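Long-range contacts in Rab GDP-dissociation inhibitor (Saccharomyces cerevisiae, PDB 2BCG), which regulates Rab GTPases such as SEC4 by blocking the release of GDP from them, and extracts GDP-bound YPT7 from vacuolar membranes: residues G20-I25 against D428-I433; G48-V53 against D85-F90; L399-E404 against L413-D418. All blocks are in the same frame, centred on the assembly; numbering follows the deposited sequence. Where two conformers were deposited one is given.

Contact 1: G20-I25 against D428-I433; sequences GITECI and DDVKDI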
ATOM      1  N   GLY A  20       7.612  -6.334   2.359  1.00  9.97           N
ATOM      2  CA  GLY A  20       6.604  -5.739   3.237  1.00  9.45           C
ATOM      3  C   GLY A  20       6.661  -4.228   3.314  1.00  9.31           C
ATOM      4  O   GLY A  20       7.710  -3.601   3.065  1.00 10.68           O
ATOM      5  N   ILE A  21       5.547  -3.629   3.722  1.00  9.45           N
ATOM      6  CA  ILE A  21       5.482  -2.168   3.774  1.00  9.42           C
ATOM      7  C   ILE A  21       6.587  -1.502   4.662  1.00  9.69           C
ATOM      8  O   ILE A  21       7.116  -0.460   4.301  1.00 10.59           O
ATOM      9  CB  ILE A  21       4.060  -1.712   4.202  1.00  9.44           C
ATOM     10  CG1 ILE A  21       3.898  -0.189   4.142  1.00  9.49           C
ATOM     11  CG2 ILE A  21       3.661  -2.270   5.570  1.00  9.22           C
ATOM     12  CD1 ILE A  21       4.247   0.427   2.837  1.00 14.83           C
ATOM     13  N   THR A  22       6.901  -2.061   5.823  1.00  9.97           N
ATOM     14  CA  THR A  22       7.946  -1.443   6.651  1.00  9.60           C
ATOM     15  C   THR A  22       9.242  -1.316   5.855  1.00 10.35           C
ATOM     16  O   THR A  22       9.854  -0.234   5.831  1.00 11.10           O
ATOM     17  CB  THR A  22       8.170  -2.262   7.908  1.00 10.94           C
ATOM     18  OG1 THR A  22       6.949  -2.346   8.629  1.00 11.75           O
ATOM     19  CG2 THR A  22       9.286  -1.663   8.777  1.00 12.55           C
ATOM     20  N   GLU A  23       9.615  -2.390   5.160  1.00  9.85           N
ATOM     21  CA  GLU A  23      10.872  -2.415   4.389  1.00 10.13           C
ATOM     22  C   GLU A  23      10.792  -1.487   3.188  1.00 10.38           C
ATOM     23  O   GLU A  23      11.766  -0.812   2.838  1.00 11.30           O
ATOM     24  CB  GLU A  23      11.206  -3.820   3.894  1.00 10.62           C
ATOM     25  CG  GLU A  23      11.845  -4.710   4.936  1.00 10.52           C
ATOM     26  CD  GLU A  23      10.908  -5.134   6.053  1.00 13.51           C
ATOM     27  OE1 GLU A  23      11.407  -5.360   7.188  1.00 14.74           O
ATOM     28  OE2 GLU A  23       9.699  -5.341   5.788  1.00 13.24           O
ATOM     29  N   CYS A  24       9.646  -1.499   2.496  1.00 10.26           N
ATOM     30  CA  CYS A  24       9.514  -0.641   1.324  1.00 10.42           C
ATOM     31  C   CYS A  24       9.569   0.851   1.744  1.00 10.21           C
ATOM     32  O   CYS A  24      10.190   1.635   1.050  1.00 11.10           O
ATOM     33  CB  CYS A  24       8.239  -0.942   0.541  1.00 11.13           C
ATOM     34  SG  CYS A  24       8.265  -2.566  -0.233  1.00 12.28           S
ATOM     35  N   ILE A  25       8.986   1.226   2.887  1.00 10.44           N
ATOM     36  CA  ILE A  25       9.097   2.630   3.322  1.00 10.91           C
ATOM     37  C   ILE A  25      10.541   2.995   3.589  1.00 11.20           C
ATOM     38  O   ILE A  25      11.022   4.058   3.160  1.00 11.62           O
ATOM     39  CB  ILE A  25       8.223   2.942   4.559  1.00 10.65           C
ATOM     40  CG1 ILE A  25       6.749   2.801   4.146  1.00 10.49           C
ATOM     41  CG2 ILE A  25       8.464   4.401   5.034  1.00 12.48           C
ATOM     42  CD1 ILE A  25       5.746   2.947   5.327  1.00 12.29           C
ATOM     43  N   ASP A 428       5.629   3.622  13.676  1.00 13.01           N
ATOM     44  CA  ASP A 428       6.527   3.672  14.851  1.00 13.22           C
ATOM     45  C   ASP A 428       7.758   2.807  14.585  1.00 13.09           C
ATOM     46  O   ASP A 428       8.890   3.209  14.912  1.00 14.58           O
ATOM     47  CB  ASP A 428       5.832   3.222  16.147  1.00 14.24           C
ATOM     48  CG  ASP A 428       4.814   4.226  16.637  1.00 17.32           C
ATOM     49  OD1 ASP A 428       4.036   3.840  17.543  1.00 21.04           O
ATOM     50  OD2 ASP A 428       4.793   5.382  16.153  1.00 18.19           O
ATOM     51  N   ASP A 429       7.534   1.602  14.026  1.00 12.81           N
ATOM     52  CA  ASP A 429       8.629   0.669  13.740  1.00 13.51           C
ATOM     53  C   ASP A 429       9.549   1.263  12.662  1.00 13.29           C
ATOM     54  O   ASP A 429      10.775   1.268  12.812  1.00 13.68           O
ATOM     55  CB  ASP A 429       8.077  -0.686  13.284  1.00 13.67           C
ATOM     56  CG  ASP A 429       9.099  -1.805  13.370  1.00 13.73           C
ATOM     57  OD1 ASP A 429      10.057  -1.696  14.199  1.00 14.22           O
ATOM     58  OD2 ASP A 429       8.933  -2.805  12.637  1.00 13.49           O
ATOM     59  N   VAL A 430       8.985   1.784  11.574  1.00 13.05           N
ATOM     60  CA  VAL A 430       9.814   2.483  10.575  1.00 13.52           C
ATOM     61  C   VAL A 430      10.710   3.561  11.215  1.00 14.35           C
ATOM     62  O   VAL A 430      11.902   3.618  10.958  1.00 13.95           O
ATOM     63  CB  VAL A 430       8.913   3.144   9.516  1.00 13.69           C
ATOM     64  CG1 VAL A 430       9.686   4.163   8.633  1.00 13.86           C
ATOM     65  CG2 VAL A 430       8.255   2.048   8.651  1.00 13.48           C
ATOM     66  N   LYS A 431      10.116   4.426  12.035  1.00 14.29           N
ATOM     67  CA  LYS A 431      10.875   5.559  12.615  1.00 15.66           C
ATOM     68  C   LYS A 431      11.968   5.035  13.529  1.00 15.13           C
ATOM     69  O   LYS A 431      13.115   5.544  13.518  1.00 15.36           O
ATOM     70  CB  LYS A 431       9.955   6.492  13.414  1.00 15.96           C
ATOM     71  CG  LYS A 431       9.117   7.431  12.532  1.00 18.77           C
ATOM     72  CD  LYS A 431       8.198   8.421  13.317  1.00 18.98           C
ATOM     73  CE  LYS A 431       6.930   7.764  13.859  1.00 23.98           C
ATOM     74  NZ  LYS A 431       5.941   8.725  14.484  1.00 25.83           N
ATOM     75  N   ASP A 432      11.644   4.002  14.305  1.00 14.42           N
ATOM     76  CA  ASP A 432      12.613   3.429  15.222  1.00 15.11           C
ATOM     77  C   ASP A 432      13.775   2.799  14.440  1.00 14.90           C
ATOM     78  O   ASP A 432      14.950   3.029  14.769  1.00 16.13           O
ATOM     79  CB  ASP A 432      11.925   2.398  16.129  1.00 15.82           C
ATOM     80  CG  ASP A 432      12.876   1.780  17.113  1.00 16.19           C
ATOM     81  OD1 ASP A 432      12.918   0.524  17.214  1.00 16.27           O
ATOM     82  OD2 ASP A 432      13.633   2.557  17.781  1.00 19.59           O
ATOM     83  N   ILE A 433      13.457   2.048  13.383  1.00 13.87           N
ATOM     84  CA  ILE A 433      14.489   1.367  12.573  1.00 14.81           C
ATOM     85  C   ILE A 433      15.355   2.426  11.888  1.00 14.88           C
ATOM     86  O   ILE A 433      16.585   2.284  11.831  1.00 15.77           O
ATOM     87  CB  ILE A 433      13.870   0.409  11.499  1.00 13.78           C
ATOM     88  CG1 ILE A 433      13.155  -0.782  12.153  1.00 13.71           C
ATOM     89  CG2 ILE A 433      14.987  -0.143  10.554  1.00 13.38           C
ATOM     90  CD1 ILE A 433      12.175  -1.499  11.187  1.00 15.02           C
TER
HETATM   91  O   HOH W   1       6.830  -3.639  11.090  1.00 14.84           O
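T22 and I25, on the first helix of the Rossmann-like domain, pack against D429, V430 and I433 of the C-terminal helix 424-438. Helix 21-32 follows the first strand of the parallel sheet, in the place where FAD-binding relatives of this fold carry the helix after their glycine-rich loop. G20 is its N-cap residue. The short helical pieces cross at 45° (signed -45°), with axes 9.7 Å apart at the closest.

T22 lies at the middle of the contact. Its CG2 methyl is anti to the backbone N (chi1 of OG1 -59°), which aims the methyl at the other helix. There it meets V430 CG2 at 3.9 Å and I433 CD1 at 3.8 Å. The T22 and V430 side chains pass one another pointing opposite ways, while I433 crosses T22 at about a right angle. V430 spans two residues of helix 21-32. Its CG2 takes T22, and its CG1 touches I25 CG2 at 3.8 Å, with the I25 and V430 side chains again nearly perpendicular. L26 and M426 extend this apolar seam on the two helices, and F248 of helix 243-254 covers I25 from a third helix.

No direct hydrogen bond joins the two segments. The polar link runs through one water. The same torsion that turns the methyl of T22 inward puts its hydroxyl beside the backbone N and toward this water. The water accepts a hydrogen bond from T22 OG1 (2.8 Å) and donates one to D429 OD2 (2.7 Å). The backbone N of R415 also donates to D429 OD2, so two donors grip this one carboxylate oxygen and help to fix the rotation of the group.

Contact 2: G48-V53 against D85-F90; sequences GEAASV and DLIPKF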
ATOM      1  N   GLY A  48       5.175  -8.846   0.960  1.00 12.51           N
ATOM      2  CA  GLY A  48       5.542  -9.654   2.140  1.00 14.37           C
ATOM      3  C   GLY A  48       4.281 -10.130   2.867  1.00 13.77           C
ATOM      4  O   GLY A  48       3.235 -10.472   2.242  1.00 15.22           O
ATOM      5  N   GLU A  49       4.341 -10.150   4.191  1.00 14.63           N
ATOM      6  CA  GLU A  49       3.232 -10.751   4.942  1.00 14.75           C
ATOM      7  C   GLU A  49       1.923  -9.950   4.913  1.00 14.22           C
ATOM      8  O   GLU A  49       0.839 -10.492   5.227  1.00 14.37           O
ATOM      9  CB  GLU A  49       3.660 -11.022   6.385  0.60 15.18           C
ATOM     10  CG  GLU A  49       4.665 -12.161   6.511  0.60 17.46           C
ATOM     11  CD  GLU A  49       4.068 -13.515   6.160  0.60 19.94           C
ATOM     12  OE1 GLU A  49       2.869 -13.735   6.434  0.60 24.71           O
ATOM     13  OE2 GLU A  49       4.795 -14.360   5.609  0.60 22.97           O
ATOM     14  N   ALA A  50       2.004  -8.674   4.544  1.00 13.51           N
ATOM     15  CA  ALA A  50       0.813  -7.843   4.478  1.00 13.71           C
ATOM     16  C   ALA A  50       0.380  -7.554   3.018  1.00 12.29           C
ATOM     17  O   ALA A  50      -0.265  -6.559   2.752  1.00 13.19           O
ATOM     18  CB  ALA A  50       0.992  -6.532   5.249  1.00 15.05           C
ATOM     19  N   ALA A  51       0.791  -8.423   2.098  1.00 11.82           N
ATOM     20  CA  ALA A  51       0.348  -8.371   0.698  1.00 11.88           C
ATOM     21  C   ALA A  51      -1.183  -8.443   0.575  1.00 11.84           C
ATOM     22  O   ALA A  51      -1.865  -8.949   1.480  1.00 12.15           O
ATOM     23  CB  ALA A  51       0.942  -9.553  -0.073  1.00 12.59           C
ATOM     24  N   SER A  52      -1.677  -8.002  -0.581  1.00 11.55           N
ATOM     25  CA  SER A  52      -3.018  -8.290  -1.010  1.00 11.67           C
ATOM     26  C   SER A  52      -2.919  -9.321  -2.117  1.00 12.72           C
ATOM     27  O   SER A  52      -2.031  -9.200  -2.997  1.00 15.34           O
ATOM     28  CB  SER A  52      -3.718  -7.016  -1.506  1.00 13.04           C
ATOM     29  OG  SER A  52      -3.776  -5.994  -0.516  1.00 12.51           O
ATOM     30  N   VAL A  53      -3.793 -10.339  -2.101  1.00 11.40           N
ATOM     31  CA  VAL A  53      -3.651 -11.435  -3.056  1.00 12.76           C
ATOM     32  C   VAL A  53      -4.948 -11.704  -3.817  1.00 13.11           C
ATOM     33  O   VAL A  53      -6.036 -11.238  -3.434  1.00 12.27           O
ATOM     34  CB  VAL A  53      -3.204 -12.715  -2.322  1.00 13.02           C
ATOM     35  CG1 VAL A  53      -1.858 -12.482  -1.586  1.00 14.13           C
ATOM     36  CG2 VAL A  53      -4.286 -13.189  -1.357  1.00 13.24           C
ATOM     37  N   ASP A  85      -6.510  -8.329   1.282  1.00  9.81           N
ATOM     38  CA  ASP A  85      -5.483  -8.158   2.319  1.00  9.29           C
ATOM     39  C   ASP A  85      -5.316  -9.456   3.107  1.00  9.53           C
ATOM     40  O   ASP A  85      -6.295 -10.085   3.558  1.00 10.64           O
ATOM     41  CB  ASP A  85      -5.892  -7.059   3.304  1.00  9.24           C
ATOM     42  CG  ASP A  85      -6.039  -5.702   2.657  1.00 10.36           C
ATOM     43  OD1 ASP A  85      -5.422  -5.435   1.598  1.00 10.58           O
ATOM     44  OD2 ASP A  85      -6.794  -4.888   3.243  1.00 12.67           O
ATOM     45  N   LEU A  86      -4.063  -9.839   3.328  1.00  9.51           N
ATOM     46  CA  LEU A  86      -3.803 -10.946   4.241  1.00 10.32           C
ATOM     47  C   LEU A  86      -3.851 -10.483   5.704  1.00 10.50           C
ATOM     48  O   LEU A  86      -4.159 -11.268   6.599  1.00 11.65           O
ATOM     49  CB  LEU A  86      -2.434 -11.535   3.924  1.00 10.90           C
ATOM     50  CG  LEU A  86      -2.283 -12.199   2.523  1.00 12.20           C
ATOM     51  CD1 LEU A  86      -0.847 -12.620   2.283  1.00 15.02           C
ATOM     52  CD2 LEU A  86      -3.144 -13.424   2.415  1.00 12.68           C
ATOM     53  N   ILE A  87      -3.522  -9.196   5.917  1.00  9.72           N
ATOM     54  CA  ILE A  87      -3.472  -8.612   7.255  1.00 10.74           C
ATOM     55  C   ILE A  87      -4.244  -7.279   7.276  1.00 11.52           C
ATOM     56  O   ILE A  87      -3.828  -6.327   6.614  1.00 12.38           O
ATOM     57  CB  ILE A  87      -2.010  -8.396   7.750  1.00 11.16           C
ATOM     58  CG1 ILE A  87      -1.288  -9.739   7.784  1.00 11.67           C
ATOM     59  CG2 ILE A  87      -2.037  -7.666   9.126  1.00 12.65           C
ATOM     60  CD1 ILE A  87       0.149  -9.649   8.299  1.00 12.54           C
ATOM     61  N   PRO A  88      -5.365  -7.219   8.017  1.00 11.39           N
ATOM     62  CA  PRO A  88      -6.185  -6.023   7.914  1.00 12.57           C
ATOM     63  C   PRO A  88      -5.567  -4.810   8.631  1.00 12.13           C
ATOM     64  O   PRO A  88      -5.121  -4.905   9.773  1.00 12.57           O
ATOM     65  CB  PRO A  88      -7.511  -6.469   8.557  1.00 14.05           C
ATOM     66  CG  PRO A  88      -7.090  -7.488   9.573  1.00 14.03           C
ATOM     67  CD  PRO A  88      -5.932  -8.211   8.960  1.00 12.56           C
ATOM     68  N   LYS A  89      -5.562  -3.675   7.959  1.00 12.48           N
ATOM     69  CA  LYS A  89      -5.156  -2.413   8.609  1.00 11.31           C
ATOM     70  C   LYS A  89      -5.882  -1.282   7.917  1.00 11.74           C
ATOM     71  O   LYS A  89      -6.035  -1.329   6.666  1.00 13.11           O
ATOM     72  CB  LYS A  89      -3.654  -2.121   8.439  1.00 12.30           C
ATOM     73  CG  LYS A  89      -2.739  -3.183   8.960  1.00 12.46           C
ATOM     74  CD  LYS A  89      -2.588  -3.041  10.476  1.00 11.36           C
ATOM     75  CE  LYS A  89      -1.734  -4.145  11.018  1.00 11.79           C
ATOM     76  NZ  LYS A  89      -1.580  -3.962  12.499  1.00 11.88           N
ATOM     77  N   PHE A  90      -6.334  -0.295   8.708  1.00 11.65           N
ATOM     78  CA  PHE A  90      -6.707   1.014   8.202  1.00 11.30           C
ATOM     79  C   PHE A  90      -5.607   2.061   8.426  1.00 12.29           C
ATOM     80  O   PHE A  90      -4.667   1.838   9.196  1.00 12.62           O
ATOM     81  CB  PHE A  90      -7.993   1.465   8.870  1.00 11.50           C
ATOM     82  CG  PHE A  90      -9.197   0.608   8.499  1.00 11.63           C
ATOM     83  CD1 PHE A  90      -9.972  -0.025   9.481  1.00 14.21           C
ATOM     84  CD2 PHE A  90      -9.561   0.443   7.166  1.00 13.25           C
ATOM     85  CE1 PHE A  90     -11.099  -0.794   9.117  1.00 15.98           C
ATOM     86  CE2 PHE A  90     -10.670  -0.343   6.811  1.00 14.14           C
ATOM     87  CZ  PHE A  90     -11.448  -0.946   7.795  1.00 13.45           C
TER
HETATM   88  O   HOH W   2      -2.595  -7.083   4.200  1.00 13.03           O
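S52 and D85 face each other as an antiparallel non-hydrogen-bonded pair, with CA atoms 4.1 Å apart, and the L86 N to A51 O bond (3.0 Å, 160°) ties the chains just beside them. The next backbone bonds join V53 to V84. Toward A50 and I87 the chains part, and a water enters. It accepts from I87 N at 2.9 Å and makes a weak bond to A50 O.

The side chains of S52 and D85 lie on the same face of the pair. S52 OG donates to D85 OD1 at 2.7 Å and meets that oxygen nearly along its C-O axis. Both groups have the side-chain atom beyond CB anti to the carbonyl carbon (chi1 -58° for S52, -62° for D85), which brings hydroxyl and carboxylate together. Each is also held by the loop before helix 243-254. S52 OG accepts from G242 N, and D85 OD1 accepts from L241 N. From strand 234-237, Y236 OH bonds D85 OD2. With an alanine at D85, the S52 hydroxyl, L241 N and Y236 OH would probably lose the carboxylate they share, and this loop would be freer to move.

L86 supplies the apolar part. Its forked end crosses V53 at about a right angle, methyl against methyl, with L86 CD2 3.9 Å from V53 CG2. F62 and K61 of helix 55-62 also touch L86. I87 reaches the turn at E49, where its CD1 lies 3.3 Å from E49 O. Its CB sits 4.3 Å from A50 CB, and Y417 touches both residues.

The contact centres on a short two-stranded antiparallel sheet, 52-53 with 84-85, with loop residues packed beside it. Its buried carboxylate anchors residues at the start of the YPT1-interacting region 236-261.

Contact 3: L399-E404 against L413-D418; sequences LFEPRE and LSRSYD
S416 makes two hydrogen bonds with the backbone of F400 in strand 391-402. S416 N donates to F400 O at 2.9 Å, tilted 26° from the carbonyl plane. In return F400 N donates to S416 OG, also at 2.9 Å. The hydroxyl acts where a neighbouring strand would offer a carbonyl. It reaches this position because OG is anti to the carbonyl carbon of S416 (chi1 -55°), and it also lies at the edge of the F400 ring.

Waters extend the polar links. One donates to both F400 O and S416 O. Another joins E404 O to L413 N.

The charged pair is E401 with R415. The two side chains lie side by side and point the same way. R415 NH1 meets E401 OE2 at 2.7 Å from the anti side, somewhat out of the carboxylate plane, and OE2 is in turn tilted from the guanidinium plane. The two planes stand 84° apart, so a single N-H makes the bond. E401 CB lies over one guanidinium face, toward its rim. A water in the guanidinium plane accepts from R415 NH2 and donates to E401 OE2.

The apolar contact is P402 CB resting on L413 CB at 3.9 Å. Two van der Waals contacts set carbon against carbonyl oxygen. P402 CG lies 3.5 Å from L413 O. L399 CD2 lies 3.3 Å from Y417 O, an oxygen hydrogen-bonded by R312.

The segments run nearly antiparallel. Here the edge strand 391-402 of the large mixed sheet is flanked by the irregular link from strand 411-413, an edge strand of the Rossmann-like parallel sheet, to helix 424-438.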
ATOM      1  N   LEU A 399       3.442 -13.712  16.157  1.00 16.88           N
ATOM      2  CA  LEU A 399       4.111 -12.412  16.066  1.00 16.30           C
ATOM      3  C   LEU A 399       5.563 -12.482  16.538  1.00 16.98           C
ATOM      4  O   LEU A 399       5.845 -12.992  17.634  1.00 18.19           O
ATOM      5  CB  LEU A 399       3.370 -11.356  16.875  1.00 16.56           C
ATOM      6  CG  LEU A 399       1.899 -11.189  16.515  1.00 16.48           C
ATOM      7  CD1 LEU A 399       1.399 -10.046  17.389  1.00 18.04           C
ATOM      8  CD2 LEU A 399       1.743 -10.897  15.010  1.00 16.19           C
ATOM      9  N   PHE A 400       6.455 -11.943  15.713  1.00 16.34           N
ATOM     10  CA  PHE A 400       7.906 -11.902  16.010  1.00 16.45           C
ATOM     11  C   PHE A 400       8.446 -10.488  16.168  1.00 17.41           C
ATOM     12  O   PHE A 400       7.892  -9.510  15.630  1.00 16.25           O
ATOM     13  CB  PHE A 400       8.687 -12.677  14.934  1.00 17.34           C
ATOM     14  CG  PHE A 400       8.298 -14.109  14.854  1.00 19.62           C
ATOM     15  CD1 PHE A 400       7.420 -14.554  13.856  1.00 19.88           C
ATOM     16  CD2 PHE A 400       8.765 -15.024  15.811  1.00 21.92           C
ATOM     17  CE1 PHE A 400       7.033 -15.891  13.792  1.00 21.49           C
ATOM     18  CE2 PHE A 400       8.369 -16.363  15.757  1.00 22.54           C
ATOM     19  CZ  PHE A 400       7.482 -16.797  14.754  1.00 21.64           C
ATOM     20  N   GLU A 401       9.520 -10.364  16.955  1.00 17.27           N
ATOM     21  CA  GLU A 401      10.218  -9.090  17.074  1.00 18.87           C
ATOM     22  C   GLU A 401      11.709  -9.395  17.110  1.00 18.23           C
ATOM     23  O   GLU A 401      12.085 -10.527  17.394  1.00 17.84           O
ATOM     24  CB  GLU A 401       9.796  -8.327  18.343  1.00 18.96           C
ATOM     25  CG  GLU A 401      10.047  -9.116  19.636  1.00 22.17           C
ATOM     26  CD  GLU A 401       9.631  -8.369  20.877  1.00 22.63           C
ATOM     27  OE1 GLU A 401       9.436  -9.028  21.919  1.00 29.82           O
ATOM     28  OE2 GLU A 401       9.514  -7.129  20.843  1.00 28.37           O
ATOM     29  N   PRO A 402      12.539  -8.420  16.750  1.00 17.46           N
ATOM     30  CA  PRO A 402      13.985  -8.686  16.817  1.00 17.39           C
ATOM     31  C   PRO A 402      14.450  -8.866  18.260  1.00 17.94           C
ATOM     32  O   PRO A 402      13.953  -8.196  19.167  1.00 17.01           O
ATOM     33  CB  PRO A 402      14.616  -7.431  16.237  1.00 17.67           C
ATOM     34  CG  PRO A 402      13.566  -6.402  16.137  1.00 19.83           C
ATOM     35  CD  PRO A 402      12.228  -7.059  16.273  1.00 18.56           C
ATOM     36  N   ARG A 403      15.412  -9.760  18.424  1.00 17.99           N
ATOM     37  CA  ARG A 403      16.038  -9.973  19.726  1.00 19.75           C
ATOM     38  C   ARG A 403      16.869  -8.746  20.116  1.00 20.46           C
ATOM     39  O   ARG A 403      16.916  -8.378  21.297  1.00 20.54           O
ATOM     40  CB  ARG A 403      16.888 -11.239  19.659  1.00 20.11           C
ATOM     41  CG  ARG A 403      16.082 -12.531  19.586  1.00 20.14           C
ATOM     42  CD  ARG A 403      16.968 -13.775  19.528  1.00 22.40           C
ATOM     43  NE  ARG A 403      16.183 -14.986  19.257  1.00 27.81           N
ATOM     44  CZ  ARG A 403      15.498 -15.674  20.179  1.00 29.35           C
ATOM     45  NH1 ARG A 403      15.500 -15.289  21.458  1.00 31.04           N
ATOM     46  NH2 ARG A 403      14.794 -16.747  19.821  1.00 31.94           N
ATOM     47  N   GLU A 404      17.515  -8.117  19.130  1.00 20.35           N
ATOM     48  CA  GLU A 404      18.394  -6.957  19.351  1.00 20.82           C
ATOM     49  C   GLU A 404      18.141  -5.859  18.308  1.00 20.19           C
ATOM     50  O   GLU A 404      17.488  -6.129  17.287  1.00 19.60           O
ATOM     51  CB  GLU A 404      19.882  -7.378  19.348  1.00 22.25           C
ATOM     52  CG  GLU A 404      20.261  -8.529  20.298  1.00 25.79           C
ATOM     53  CD  GLU A 404      20.123  -8.182  21.784  1.00 29.79           C
ATOM     54  OE1 GLU A 404      20.146  -6.978  22.152  1.00 30.46           O
ATOM     55  OE2 GLU A 404      19.986  -9.128  22.605  1.00 33.65           O
ATOM     56  N   LEU A 413      16.084  -5.390  11.906  1.00 13.01           N
ATOM     57  CA  LEU A 413      14.886  -6.188  11.622  1.00 13.48           C
ATOM     58  C   LEU A 413      13.625  -5.488  12.016  1.00 12.84           C
ATOM     59  O   LEU A 413      13.538  -4.782  13.047  1.00 13.28           O
ATOM     60  CB  LEU A 413      14.976  -7.529  12.343  1.00 14.14           C
ATOM     61  CG  LEU A 413      16.212  -8.346  11.923  1.00 15.86           C
ATOM     62  CD1 LEU A 413      16.450  -9.573  12.786  1.00 20.49           C
ATOM     63  CD2 LEU A 413      16.212  -8.698  10.430  1.00 19.10           C
ATOM     64  N   SER A 414      12.599  -5.707  11.192  1.00 12.45           N
ATOM     65  CA  SER A 414      11.280  -5.178  11.522  1.00 12.90           C
ATOM     66  C   SER A 414      10.488  -6.140  12.410  1.00 12.56           C
ATOM     67  O   SER A 414      10.807  -7.345  12.499  1.00 13.65           O
ATOM     68  CB  SER A 414      10.497  -4.903  10.213  1.00 13.12           C
ATOM     69  OG  SER A 414      10.408  -6.111   9.450  1.00 12.80           O
ATOM     70  N   ARG A 415       9.416  -5.619  13.005  1.00 13.28           N
ATOM     71  CA  ARG A 415       8.471  -6.425  13.759  1.00 13.20           C
ATOM     72  C   ARG A 415       7.375  -7.025  12.845  1.00 12.68           C
ATOM     73  O   ARG A 415       6.947  -6.403  11.865  1.00 13.41           O
ATOM     74  CB  ARG A 415       7.807  -5.555  14.832  1.00 14.14           C
ATOM     75  CG  ARG A 415       8.777  -4.894  15.867  1.00 15.02           C
ATOM     76  CD  ARG A 415       8.005  -3.915  16.743  1.00 16.23           C
ATOM     77  NE  ARG A 415       7.116  -4.698  17.600  1.00 19.38           N
ATOM     78  CZ  ARG A 415       7.462  -5.241  18.762  1.00 21.56           C
ATOM     79  NH1 ARG A 415       8.687  -5.042  19.269  1.00 22.49           N
ATOM     80  NH2 ARG A 415       6.572  -5.968  19.436  1.00 23.10           N
ATOM     81  N   SER A 416       6.918  -8.233  13.163  1.00 12.85           N
ATOM     82  CA  SER A 416       5.748  -8.774  12.435  1.00 12.89           C
ATOM     83  C   SER A 416       4.572  -7.815  12.557  1.00 12.76           C
ATOM     84  O   SER A 416       4.447  -7.092  13.558  1.00 13.49           O
ATOM     85  CB  SER A 416       5.309 -10.130  12.984  1.00 12.90           C
ATOM     86  OG  SER A 416       6.349 -11.063  12.983  1.00 13.06           O
ATOM     87  N   TYR A 417       3.696  -7.785  11.549  1.00 11.86           N
ATOM     88  CA  TYR A 417       2.534  -6.863  11.636  1.00 12.04           C
ATOM     89  C   TYR A 417       1.566  -7.350  12.701  1.00 12.67           C
ATOM     90  O   TYR A 417       1.219  -8.533  12.732  1.00 13.13           O
ATOM     91  CB  TYR A 417       1.853  -6.751  10.265  1.00 12.05           C
ATOM     92  CG  TYR A 417       2.844  -6.232   9.243  1.00 10.91           C
ATOM     93  CD1 TYR A 417       3.256  -4.893   9.287  1.00 12.46           C
ATOM     94  CD2 TYR A 417       3.424  -7.075   8.293  1.00 11.65           C
ATOM     95  CE1 TYR A 417       4.221  -4.396   8.436  1.00 13.07           C
ATOM     96  CE2 TYR A 417       4.385  -6.579   7.384  1.00 12.02           C
ATOM     97  CZ  TYR A 417       4.774  -5.230   7.465  1.00 11.71           C
ATOM     98  OH  TYR A 417       5.747  -4.723   6.622  1.00 13.39           O
ATOM     99  N   ASP A 418       1.193  -6.426  13.581  1.00 12.30           N
ATOM    100  CA  ASP A 418       0.543  -6.805  14.832  1.00 12.93           C
ATOM    101  C   ASP A 418      -0.988  -6.808  14.706  1.00 12.59           C
ATOM    102  O   ASP A 418      -1.531  -6.663  13.603  1.00 12.00           O
ATOM    103  CB  ASP A 418       1.057  -5.915  15.987  1.00 14.40           C
ATOM    104  CG  ASP A 418       0.639  -4.452  15.874  1.00 14.21           C
ATOM    105  OD1 ASP A 418       1.287  -3.576  16.528  1.00 17.68           O
ATOM    106  OD2 ASP A 418      -0.352  -4.151  15.183  1.00 13.63           O
TER
HETATM  107  O   HOH W   3       5.286  -8.178  16.026  1.00 17.13           O
HETATM  108  O   HOH W   4       6.591  -6.753  22.043  1.00 34.00           O
HETATM  109  O   HOH W   5      17.402  -5.540  14.520  1.00 14.79           O

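Contact 1 is the buried one, while contacts 2 and 3 are partly buried. Contact 1 joins two helices by methyl packing and a single water bridge. Contact 2 pairs short strands with a backbone bond, a serine-aspartate bond and leucine packing. Contact 3 relies on mixed backbone bonds, waters and a salt bridge at an exposed arginine. Segment 413-418 connects all three. It touches helix 21-32 where S414 OG and E23 OE1 make a probable hydrogen bond, and it also touches helix 424-438. Toward contact 2, D418 OD2 forms a salt bridge with K89 NZ at 3.0 Å. Contacts 1 and 2 do not touch directly.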